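Long-range contacts in teicoplanin pseudoaglycone deacetylases Orf2 (Actinoplanes teichomyceticus, PDB 3DFF), which probably removes the acetyl group from the pseudoaglycone during teicoplanin biosynthesis, as a zinc-dependent deacetylase of the PIG-L family: residues S208-S213 and E262-V267; V21-A26 and R183-L188. All coordinates share one frame; numbering follows the deposited sequence.

Interaction 1. Residues S208-S213 and E262-V267; sequences SADVSS and ETTWPV
With chi1 of S212 at 73°, OG sits between its own backbone N and carbonyl carbon and faces E262, accepting a hydrogen bond from its amide (E262 N to S212 OG, 2.8 Å). The S212 amide in turn donates a hydrogen bond to E262 O from above the carbonyl plane, so one serine grips both polar backbone atoms of E262. Likewise, T264 OG1 lies between N and the carbonyl carbon (chi1 63°), on the same sheet face as D210. There a water 2.7 Å from T264 OG1 bridges it to D210 OD2 and E262 O, both also within hydrogen-bonding distance, while R183 bonds to the threonine hydroxyl. This is the antiparallel pairing of strand 204-211, an outermost strand of the mixed central sheet, with strand 263-269. D210 and T264 form the hydrogen-bonded pair: D210 N to T264 O measures 2.8 Å and T264 N to D210 O 3.0 Å. V211 and T263 are the adjacent non-hydrogen-bonded pair on the other face, where V211 CG2 lies 3.5 Å from T263 OG1. Further along, A209 CB meets the indole of W265 obliquely, 3.6 Å from CD1, and P266 CD approaches S208 O at 3.1 Å.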
loop_
_atom_site.group_PDB
_atom_site.type_symbol
_atom_site.label_atom_id
_atom_site.label_comp_id
_atom_site.label_asym_id
_atom_site.label_seq_id
_atom_site.Cartn_x
_atom_site.Cartn_y
_atom_site.Cartn_z
ATOM N N SER A 208 -7.827 -4.938 18.833
ATOM C CA SER A 208 -7.231 -6.268 18.786
ATOM C C SER A 208 -7.064 -6.778 17.353
ATOM O O SER A 208 -7.945 -6.594 16.503
ATOM C CB SER A 208 -8.069 -7.257 19.604
ATOM O OG SER A 208 -8.257 -6.768 20.922
ATOM N N ALA A 209 -5.930 -7.417 17.104
ATOM C CA ALA A 209 -5.628 -8.005 15.806
ATOM C C ALA A 209 -6.630 -9.101 15.431
ATOM O O ALA A 209 -7.147 -9.821 16.302
ATOM C CB ALA A 209 -4.216 -8.558 15.816
ATOM N N ASP A 210 -6.929 -9.202 14.144
ATOM C CA ASP A 210 -7.545 -10.388 13.588
ATOM C C ASP A 210 -6.520 -11.038 12.680
ATOM O O ASP A 210 -5.940 -10.363 11.817
ATOM C CB ASP A 210 -8.783 -10.048 12.770
ATOM C CG ASP A 210 -9.369 -11.268 12.068
ATOM O OD1 ASP A 210 -10.178 -11.981 12.706
ATOM O OD2 ASP A 210 -9.039 -11.516 10.882
ATOM N N VAL A 211 -6.295 -12.338 12.868
ATOM C CA VAL A 211 -5.480 -13.107 11.943
ATOM C C VAL A 211 -6.394 -14.003 11.112
ATOM O O VAL A 211 -7.003 -14.947 11.629
ATOM C CB VAL A 211 -4.389 -13.939 12.660
ATOM C CG1 VAL A 211 -3.611 -14.774 11.652
ATOM C CG2 VAL A 211 -3.439 -13.040 13.412
ATOM N N SER A 212 -6.509 -13.699 9.827
ATOM C CA SER A 212 -7.471 -14.401 8.985
ATOM C C SER A 212 -7.022 -15.841 8.719
ATOM O O SER A 212 -5.845 -16.186 8.875
ATOM C CB SER A 212 -7.699 -13.655 7.667
ATOM O OG SER A 212 -6.584 -13.780 6.801
ATOM N N SER A 213 -7.983 -16.673 8.346
ATOM C CA SER A 213 -7.700 -18.021 7.916
ATOM C C SER A 213 -8.336 -18.166 6.545
ATOM O O SER A 213 -9.557 -18.045 6.398
ATOM C CB SER A 213 -8.270 -19.031 8.920
ATOM O OG SER A 213 -7.313 -20.039 9.197
ATOM N N GLU A 262 -3.855 -13.344 6.907
ATOM C CA GLU A 262 -3.366 -11.974 6.904
ATOM C C GLU A 262 -3.831 -11.288 8.171
ATOM O O GLU A 262 -4.983 -11.471 8.601
ATOM C CB GLU A 262 -3.891 -11.236 5.669
ATOM C CG GLU A 262 -3.260 -11.710 4.362
ATOM C CD GLU A 262 -4.059 -11.370 3.110
ATOM O OE1 GLU A 262 -3.457 -11.416 2.017
ATOM O OE2 GLU A 262 -5.285 -11.107 3.209
ATOM N N THR A 263 -2.927 -10.514 8.774
ATOM C CA THR A 263 -3.206 -9.771 9.997
ATOM C C THR A 263 -3.750 -8.373 9.683
ATOM O O THR A 263 -3.150 -7.637 8.887
ATOM C CB THR A 263 -1.935 -9.689 10.861
ATOM O OG1 THR A 263 -1.528 -11.027 11.207
ATOM C CG2 THR A 263 -2.160 -8.900 12.136
ATOM N N THR A 264 -4.874 -8.031 10.315
ATOM C CA THR A 264 -5.458 -6.695 10.232
ATOM C C THR A 264 -5.893 -6.205 11.623
ATOM O O THR A 264 -6.136 -7.013 12.523
ATOM C CB THR A 264 -6.680 -6.647 9.264
ATOM O OG1 THR A 264 -7.744 -7.494 9.750
ATOM C CG2 THR A 264 -6.296 -7.062 7.848
ATOM N N TRP A 265 -5.984 -4.888 11.805
ATOM C CA TRP A 265 -6.428 -4.325 13.070
ATOM C C TRP A 265 -7.532 -3.331 12.797
ATOM O O TRP A 265 -7.434 -2.560 11.833
ATOM C CB TRP A 265 -5.316 -3.552 13.759
ATOM C CG TRP A 265 -4.120 -4.337 14.138
ATOM C CD1 TRP A 265 -3.892 -4.972 15.325
ATOM C CD2 TRP A 265 -2.952 -4.546 13.335
ATOM N NE1 TRP A 265 -2.653 -5.570 15.308
ATOM C CE2 TRP A 265 -2.057 -5.327 14.099
ATOM C CE3 TRP A 265 -2.575 -4.145 12.046
ATOM C CZ2 TRP A 265 -0.804 -5.722 13.614
ATOM C CZ3 TRP A 265 -1.320 -4.533 11.563
ATOM C CH2 TRP A 265 -0.455 -5.316 12.350
ATOM N N PRO A 266 -8.570 -3.302 13.652
ATOM C CA PRO A 266 -9.541 -2.215 13.488
ATOM C C PRO A 266 -8.939 -0.943 14.057
ATOM O O PRO A 266 -8.128 -1.013 14.982
ATOM C CB PRO A 266 -10.721 -2.680 14.342
ATOM C CG PRO A 266 -10.072 -3.510 15.436
ATOM C CD PRO A 266 -8.907 -4.202 14.777
ATOM N N VAL A 267 -9.298 0.211 13.498
ATOM C CA VAL A 267 -8.873 1.480 14.054
ATOM C C VAL A 267 -10.071 2.129 14.732
ATOM O O VAL A 267 -11.125 2.313 14.109
ATOM C CB VAL A 267 -8.359 2.461 12.987
ATOM C CG1 VAL A 267 -7.728 3.663 13.667
ATOM C CG2 VAL A 267 -7.349 1.772 12.117
HETATM O O HOH W 1 -7.470 -10.130 9.165
HETATM O O HOH W 2 -7.339 -12.107 4.777
#

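Interaction 2. Residues V21-A26 and R183-L188; sequences VLSFGA and RLWEDL
A buried helix-to-strand contact joins helix 19-33, which follows the first strand of the alpha/beta fold, to the C-terminal end of strand 182-185 and the loop leaving it, as S23 and F24 meet W185 and S23 meets L188. The CB of S23 lies over one face of the W185 indole, above the five-membered ring, although the modelled spacing is doubtfully short. W185 presents that face with CG between its backbone N and carbonyl carbon (chi1 61°). On the six-membered side, F24 CB touches W185 CE3 at 3.7 Å; the two rings are tilted by only 22° but slid so far apart that they barely overlap. Farther along the loop, L22 CB packs at 3.5 Å from L188 O, and L188 CD1 lies 3.6 Å from L22 O. Two waters complete the seam: one donates to both S23 O and E186 O, the other donates to L188 O and lies 3.1 Å from S23 OG. The serine hydroxyl also bonds to D19 O, one turn earlier in the helix, and on the loop side it accepts a hydrogen bond from L188 N, 3.0 Å from S23 OG and almost straight at 175°.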
loop_
_atom_site.group_PDB
_atom_site.type_symbol
_atom_site.label_atom_id
_atom_site.label_comp_id
_atom_site.label_asym_id
_atom_site.label_seq_id
_atom_site.Cartn_x
_atom_site.Cartn_y
_atom_site.Cartn_z
ATOM N N VAL A 21 -2.264 -5.862 -2.788
ATOM C CA VAL A 21 -2.205 -7.280 -3.180
ATOM C C VAL A 21 -1.217 -8.034 -2.282
ATOM O O VAL A 21 -1.538 -9.087 -1.733
ATOM C CB VAL A 21 -1.917 -7.460 -4.677
ATOM C CG1 VAL A 21 -1.701 -8.932 -5.012
ATOM C CG2 VAL A 21 -3.088 -6.875 -5.492
ATOM N N LEU A 22 -0.021 -7.483 -2.110
ATOM C CA LEU A 22 0.971 -8.108 -1.225
ATOM C C LEU A 22 0.445 -8.319 0.184
ATOM O O LEU A 22 0.717 -9.362 0.815
ATOM C CB LEU A 22 2.203 -7.211 -1.117
ATOM C CG LEU A 22 3.157 -7.258 -2.301
ATOM C CD1 LEU A 22 4.087 -6.049 -2.240
ATOM C CD2 LEU A 22 3.951 -8.573 -2.326
ATOM N N SER A 23 -0.278 -7.330 0.692
ATOM C CA SER A 23 -0.665 -7.325 2.103
ATOM C C SER A 23 -2.021 -7.949 2.376
ATOM O O SER A 23 -2.252 -8.473 3.474
ATOM C CB SER A 23 -0.643 -5.906 2.674
ATOM O OG SER A 23 0.629 -5.308 2.501
ATOM N N PHE A 24 -2.909 -7.882 1.387
ATOM C CA PHE A 24 -4.334 -8.137 1.641
ATOM C C PHE A 24 -4.999 -8.852 0.462
ATOM O O PHE A 24 -6.227 -8.934 0.401
ATOM C CB PHE A 24 -5.027 -6.799 1.973
ATOM C CG PHE A 24 -6.416 -6.929 2.576
ATOM C CD1 PHE A 24 -6.637 -7.681 3.727
ATOM C CD2 PHE A 24 -7.485 -6.256 2.003
ATOM C CE1 PHE A 24 -7.928 -7.784 4.283
ATOM C CE2 PHE A 24 -8.772 -6.347 2.544
ATOM C CZ PHE A 24 -8.995 -7.111 3.681
ATOM N N GLY A 25 -4.194 -9.394 -0.448
ATOM C CA GLY A 25 -4.719 -10.012 -1.662
ATOM C C GLY A 25 -5.644 -11.178 -1.345
ATOM O O GLY A 25 -6.653 -11.359 -2.009
ATOM N N ALA A 26 -5.287 -11.968 -0.335
ATOM C CA ALA A 26 -6.156 -13.088 0.073
ATOM C C ALA A 26 -7.503 -12.568 0.572
ATOM O O ALA A 26 -8.551 -13.073 0.158
ATOM C CB ALA A 26 -5.476 -13.967 1.126
ATOM N N ARG A 183 -10.004 -0.446 8.858
ATOM C CA ARG A 183 -9.044 -1.402 9.408
ATOM C C ARG A 183 -7.720 -1.140 8.714
ATOM O O ARG A 183 -7.704 -0.565 7.621
ATOM C CB ARG A 183 -9.466 -2.848 9.157
ATOM C CG ARG A 183 -10.812 -3.254 9.757
ATOM C CD ARG A 183 -11.120 -4.711 9.462
ATOM N NE ARG A 183 -10.231 -5.636 10.163
ATOM C CZ ARG A 183 -10.395 -6.029 11.427
ATOM N NH1 ARG A 183 -11.415 -5.570 12.149
ATOM N NH2 ARG A 183 -9.526 -6.862 11.983
ATOM N N LEU A 184 -6.624 -1.528 9.365
ATOM C CA LEU A 184 -5.305 -1.446 8.733
ATOM C C LEU A 184 -4.765 -2.846 8.533
ATOM O O LEU A 184 -4.890 -3.680 9.426
ATOM C CB LEU A 184 -4.337 -0.672 9.611
ATOM C CG LEU A 184 -4.812 0.691 10.119
ATOM C CD1 LEU A 184 -3.715 1.380 10.907
ATOM C CD2 LEU A 184 -5.297 1.579 8.973
ATOM N N TRP A 185 -4.126 -3.092 7.398
ATOM C CA TRP A 185 -3.473 -4.384 7.197
ATOM C C TRP A 185 -2.022 -4.299 7.609
ATOM O O TRP A 185 -1.429 -3.216 7.678
ATOM C CB TRP A 185 -3.590 -4.870 5.745
ATOM C CG TRP A 185 -2.953 -3.973 4.720
ATOM C CD1 TRP A 185 -1.627 -3.604 4.638
ATOM C CD2 TRP A 185 -3.610 -3.341 3.617
ATOM N NE1 TRP A 185 -1.430 -2.766 3.549
ATOM C CE2 TRP A 185 -2.636 -2.586 2.916
ATOM C CE3 TRP A 185 -4.932 -3.320 3.164
ATOM C CZ2 TRP A 185 -2.953 -1.845 1.756
ATOM C CZ3 TRP A 185 -5.247 -2.555 2.017
ATOM C CH2 TRP A 185 -4.256 -1.852 1.335
ATOM N N GLU A 186 -1.436 -5.464 7.867
ATOM C CA GLU A 186 -0.021 -5.537 8.183
ATOM C C GLU A 186 0.768 -5.420 6.884
ATOM O O GLU A 186 0.621 -6.275 5.997
ATOM C CB GLU A 186 0.244 -6.877 8.882
ATOM C CG GLU A 186 1.646 -7.008 9.377
ATOM C CD GLU A 186 1.922 -8.375 9.984
ATOM O OE1 GLU A 186 1.427 -9.395 9.449
ATOM O OE2 GLU A 186 2.643 -8.421 11.004
ATOM N N ASP A 187 1.579 -4.361 6.742
ATOM C CA ASP A 187 2.296 -4.141 5.474
ATOM C C ASP A 187 3.231 -5.310 5.205
ATOM O O ASP A 187 4.088 -5.598 6.034
ATOM C CB ASP A 187 3.125 -2.842 5.480
ATOM C CG ASP A 187 2.333 -1.633 5.913
ATOM O OD1 ASP A 187 2.247 -0.684 5.092
ATOM O OD2 ASP A 187 1.818 -1.610 7.056
ATOM N N LEU A 188 3.054 -5.962 4.062
ATOM C CA LEU A 188 3.976 -7.018 3.615
ATOM C C LEU A 188 4.707 -6.627 2.338
ATOM O O LEU A 188 4.135 -5.961 1.468
ATOM C CB LEU A 188 3.223 -8.339 3.400
ATOM C CG LEU A 188 2.480 -8.880 4.624
ATOM C CD1 LEU A 188 1.673 -10.095 4.245
ATOM C CD2 LEU A 188 3.472 -9.252 5.726
HETATM O O HOH W 3 2.947 -3.514 1.441
HETATM O O HOH W 4 -1.164 -8.349 5.921
#

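In the fold
Interactions 1 and 2 meet through neighbouring strands of one sheet: 263-269 lies between 182-185 and 204-211. L184 N probably donates a hydrogen bond to W265 O, 2.8 Å away, and D210 CB packs 3.4 Å from R183 NH2. E262 adds a second tie: its carboxylate accepts hydrogen bonds from the A26 and G27 amides of helix 19-33 and forms a salt bridge with K222. The centres of interactions 1 and 2 are about 10 Å apart, with interaction 2 nearer the metal. The D187 side chain is about 7 Å from the bound zinc ion and hydrogen-bonds the zinc ligand H164, making it a second-shell residue. E186 and H250, near T263, form another zinc site, vacant in this chain.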